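Local coordinates for TIR-like domain-containing protein (PDB 7EBD), which is a bacterial STING protein, a dimer that holds C2E between its two subunits, at residues E16-L21 / G43-K48. Sequence-based numbering, arbitrary orientation.
Sequences EGFVKL and GKLYIK. With C2E (9,9'-[(2R,3R,3aS,5S,7aR,9R,10R,10aS,12S,14aR)-3,5,10,12-tetrahydroxy-5,12-dioxidooctahydro-2H,7H-difuro[3,2-d:3',2'-j][1,3,7,9,2,8]tetraoxadiphosphacyclododecine-2,9-diyl]bis(2-amino-1,9-dihydro-6H-purin-6-one)), chain E.
Phe18 is shared between the hydrophobic core and the ligand: one face of its ring lies against a guanine of C2E, while CE2 meets CD2 of Leu45 at 4.2 Å. The guanine overlaps the CD1-CE1 side of the ring, with Phe18 CE1 3.5 Å from C2E C2, and the methyl of Leu45 approaches the other ortho-meta side obliquely. With CG anti to the backbone N (chi1 172°), the phenyl reaches from the helix toward strand 43-47 and lies alongside the base, face against it. Tyr14, Ile84 and Ile86 also pack on it.

One residue on, Val19 divides its two methyls between Leu45 and the end of Ile47. Its CG1 meets Leu45 CD2 at 4.3 Å, and CG2 touches Ile47 CD1 at 4.2 Å. All four side chains are buried, yet with just these three loose apolar contacts and 152 Å² buried between the segments, the helix rests lightly on the strand, their axes 10.6 Å apart and running at 147°. Gly17, with no side chain, lies close against the ligand, its carbonyl O 3.5 Å from C2E C8.

Asp99 and Thr102 of both subunits bond to the same ligand. Helix 6-28 packed on an inner strand of the mixed sheet, between strands 94-99 and 155-157, with an aromatic face laid against a guanine base, is characteristic of the ligand pocket of STING domains.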
loop_
_atom_site.group_PDB
_atom_site.type_symbol
_atom_site.label_atom_id
_atom_site.label_comp_id
_atom_site.label_asym_id
_atom_site.label_seq_id
_atom_site.Cartn_x
_atom_site.Cartn_y
_atom_site.Cartn_z
ATOM N N GLU A 16 5.171 -3.898 6.719
ATOM C CA GLU A 16 4.380 -3.377 7.830
ATOM C C GLU A 16 2.892 -3.369 7.507
ATOM O O GLU A 16 2.059 -3.596 8.393
ATOM C CB GLU A 16 4.853 -1.970 8.196
ATOM C CG GLU A 16 6.235 -1.911 8.835
ATOM C CD GLU A 16 6.318 -2.709 10.124
ATOM O OE1 GLU A 16 7.286 -3.482 10.287
ATOM O OE2 GLU A 16 5.411 -2.572 10.970
ATOM N N GLY A 17 2.534 -3.102 6.253
ATOM C CA GLY A 17 1.144 -2.966 5.878
ATOM C C GLY A 17 0.465 -4.204 5.342
ATOM O O GLY A 17 -0.734 -4.151 5.050
ATOM N N PHE A 18 1.173 -5.323 5.198
ATOM C CA PHE A 18 0.545 -6.511 4.631
ATOM C C PHE A 18 1.162 -7.813 5.128
ATOM O O PHE A 18 0.468 -8.637 5.735
ATOM C CB PHE A 18 0.610 -6.464 3.102
ATOM C CG PHE A 18 0.154 -7.733 2.442
ATOM C CD1 PHE A 18 -1.191 -8.065 2.406
ATOM C CD2 PHE A 18 1.070 -8.596 1.863
ATOM C CE1 PHE A 18 -1.615 -9.236 1.804
ATOM C CE2 PHE A 18 0.653 -9.768 1.260
ATOM C CZ PHE A 18 -0.691 -10.089 1.229
ATOM N N VAL A 19 2.458 -8.008 4.875
ATOM C CA VAL A 19 3.088 -9.306 5.124
ATOM C C VAL A 19 2.993 -9.679 6.598
ATOM O O VAL A 19 2.625 -10.806 6.949
ATOM C CB VAL A 19 4.548 -9.296 4.642
ATOM C CG1 VAL A 19 5.228 -10.615 4.984
ATOM C CG2 VAL A 19 4.606 -9.038 3.152
ATOM N N LYS A 20 3.339 -8.741 7.482
ATOM C CA LYS A 20 3.307 -9.020 8.915
ATOM C C LYS A 20 1.896 -9.366 9.377
ATOM O O LYS A 20 1.689 -10.346 10.104
ATOM C CB LYS A 20 3.863 -7.821 9.684
ATOM C CG LYS A 20 3.980 -8.028 11.184
ATOM C CD LYS A 20 4.776 -6.903 11.827
ATOM C CE LYS A 20 4.137 -5.548 11.572
ATOM N NZ LYS A 20 2.908 -5.343 12.388
ATOM N N LEU A 21 0.908 -8.577 8.948
ATOM C CA LEU A 21 -0.473 -8.826 9.351
ATOM C C LEU A 21 -0.983 -10.149 8.792
ATOM O O LEU A 21 -1.686 -10.893 9.487
ATOM C CB LEU A 21 -1.364 -7.673 8.887
ATOM C CG LEU A 21 -0.873 -6.252 9.173
ATOM C CD1 LEU A 21 -1.812 -5.225 8.554
ATOM C CD2 LEU A 21 -0.723 -6.020 10.669
ATOM N N GLY A 43 -1.022 -22.917 6.820
ATOM C CA GLY A 43 -1.160 -21.901 5.795
ATOM C C GLY A 43 0.195 -21.345 5.418
ATOM O O GLY A 43 1.128 -21.318 6.225
ATOM N N LYS A 44 0.294 -20.905 4.168
ATOM C CA LYS A 44 1.527 -20.329 3.651
ATOM C C LYS A 44 1.194 -19.088 2.841
ATOM O O LYS A 44 0.171 -19.050 2.152
ATOM C CB LYS A 44 2.294 -21.331 2.776
ATOM C CG LYS A 44 2.745 -22.589 3.501
ATOM C CD LYS A 44 3.877 -22.299 4.473
ATOM C CE LYS A 44 4.314 -23.562 5.200
ATOM N NZ LYS A 44 5.338 -23.283 6.246
ATOM N N LEU A 45 2.055 -18.078 2.933
ATOM C CA LEU A 45 1.951 -16.864 2.134
ATOM C C LEU A 45 3.136 -16.811 1.182
ATOM O O LEU A 45 4.290 -16.824 1.622
ATOM C CB LEU A 45 1.917 -15.619 3.021
ATOM C CG LEU A 45 2.053 -14.276 2.296
ATOM C CD1 LEU A 45 0.907 -14.068 1.315
ATOM C CD2 LEU A 45 2.132 -13.124 3.290
ATOM N N TYR A 46 2.852 -16.751 -0.115
ATOM C CA TYR A 46 3.871 -16.733 -1.154
ATOM C C TYR A 46 3.880 -15.366 -1.821
ATOM O O TYR A 46 2.851 -14.915 -2.344
ATOM C CB TYR A 46 3.628 -17.837 -2.185
ATOM C CG TYR A 46 3.749 -19.232 -1.617
ATOM C CD1 TYR A 46 4.994 -19.785 -1.345
ATOM C CD2 TYR A 46 2.620 -19.997 -1.355
ATOM C CE1 TYR A 46 5.113 -21.061 -0.825
ATOM C CE2 TYR A 46 2.728 -21.275 -0.835
ATOM C CZ TYR A 46 3.977 -21.800 -0.570
ATOM O OH TYR A 46 4.090 -23.072 -0.056
ATOM N N ILE A 47 5.037 -14.713 -1.792
ATOM C CA ILE A 47 5.224 -13.413 -2.421
ATOM C C ILE A 47 5.742 -13.649 -3.833
ATOM O O ILE A 47 6.811 -14.242 -4.019
ATOM C CB ILE A 47 6.196 -12.538 -1.616
ATOM C CG1 ILE A 47 5.830 -12.550 -0.129
ATOM C CG2 ILE A 47 6.202 -11.115 -2.157
ATOM C CD1 ILE A 47 4.444 -12.031 0.174
ATOM N N LYS A 48 4.994 -13.184 -4.826
ATOM C CA LYS A 48 5.336 -13.382 -6.228
ATOM C C LYS A 48 5.865 -12.074 -6.798
ATOM O O LYS A 48 5.157 -11.063 -6.800
ATOM C CB LYS A 48 4.124 -13.866 -7.023
ATOM C CG LYS A 48 4.362 -13.954 -8.521
ATOM C CD LYS A 48 5.369 -15.038 -8.862
ATOM C CE LYS A 48 5.596 -15.126 -10.362
ATOM N NZ LYS A 48 6.572 -16.196 -10.709
HETATM P P1 C2E E . -0.132 0.468 2.770
HETATM O O2P C2E E . -1.342 0.409 3.672
HETATM O O1P C2E E . 1.037 0.647 3.701
HETATM O "O5'" C2E E . 0.196 -0.939 1.996
HETATM C "C5'" C2E E . 1.467 -1.091 1.445
HETATM C "C4'" C2E E . 1.432 -2.249 0.407
HETATM O "O4'" C2E E . 1.131 -3.368 1.006
HETATM C "C3'" C2E E . 0.305 -2.020 -0.623
HETATM O "O3'" C2E E . 0.786 -1.320 -1.672
HETATM C "C2'" C2E E . -0.061 -3.458 -1.032
HETATM O "O2'" C2E E . 0.898 -3.970 -2.058
HETATM C "C1'" C2E E . 0.077 -4.161 0.064
HETATM N N9 C2E E . -1.188 -4.299 0.731
HETATM C C8 C2E E . -1.602 -3.478 1.708
HETATM N N7 C2E E . -2.821 -3.948 2.050
HETATM C C5 C2E E . -3.106 -5.015 1.292
HETATM C C6 C2E E . -4.324 -5.946 1.232
HETATM O O6 C2E E . -5.246 -5.775 1.953
HETATM N N1 C2E E . -4.348 -7.029 0.298
HETATM C C2 C2E E . -3.235 -7.247 -0.586
HETATM N N2 C2E E . -3.257 -8.345 -1.534
HETATM N N3 C2E E . -2.075 -6.361 -0.529
HETATM C C4 C2E E . -2.060 -5.240 0.447
HETATM P P11 C2E E . -0.414 -0.641 -2.605
HETATM O O21 C2E E . -1.354 -1.608 -3.286
HETATM O O11 C2E E . 0.301 0.072 -3.728
HETATM O O5A C2E E . -1.116 0.525 -1.674
HETATM C C5A C2E E . -0.264 1.627 -1.516
HETATM C C4A C2E E . -0.865 2.587 -0.564
HETATM O O4A C2E E . -1.984 3.064 -1.038
HETATM C C3A C2E E . -1.266 1.822 0.877
HETATM O O3A C2E E . -0.077 1.803 1.792
HETATM C C2A C2E E . -2.163 2.494 1.364
HETATM O O2A C2E E . -1.611 3.686 2.100
HETATM C C1A C2E E . -2.998 3.008 0.079
HETATM N N91 C2E E . -3.953 2.159 -0.205
HETATM C C81 C2E E . -3.989 1.144 -1.088
HETATM N N71 C2E E . -5.208 0.580 -0.990
HETATM C C51 C2E E . -5.896 1.245 -0.068
HETATM C C61 C2E E . -7.317 1.063 0.462
HETATM O O61 C2E E . -8.000 0.200 0.031
HETATM N N11 C2E E . -7.819 1.932 1.477
HETATM C C21 C2E E . -6.983 2.982 2.000
HETATM N N21 C2E E . -7.492 3.866 3.033
HETATM N N31 C2E E . -5.627 3.153 1.492
HETATM C C41 C2E E . -5.112 2.241 0.431
#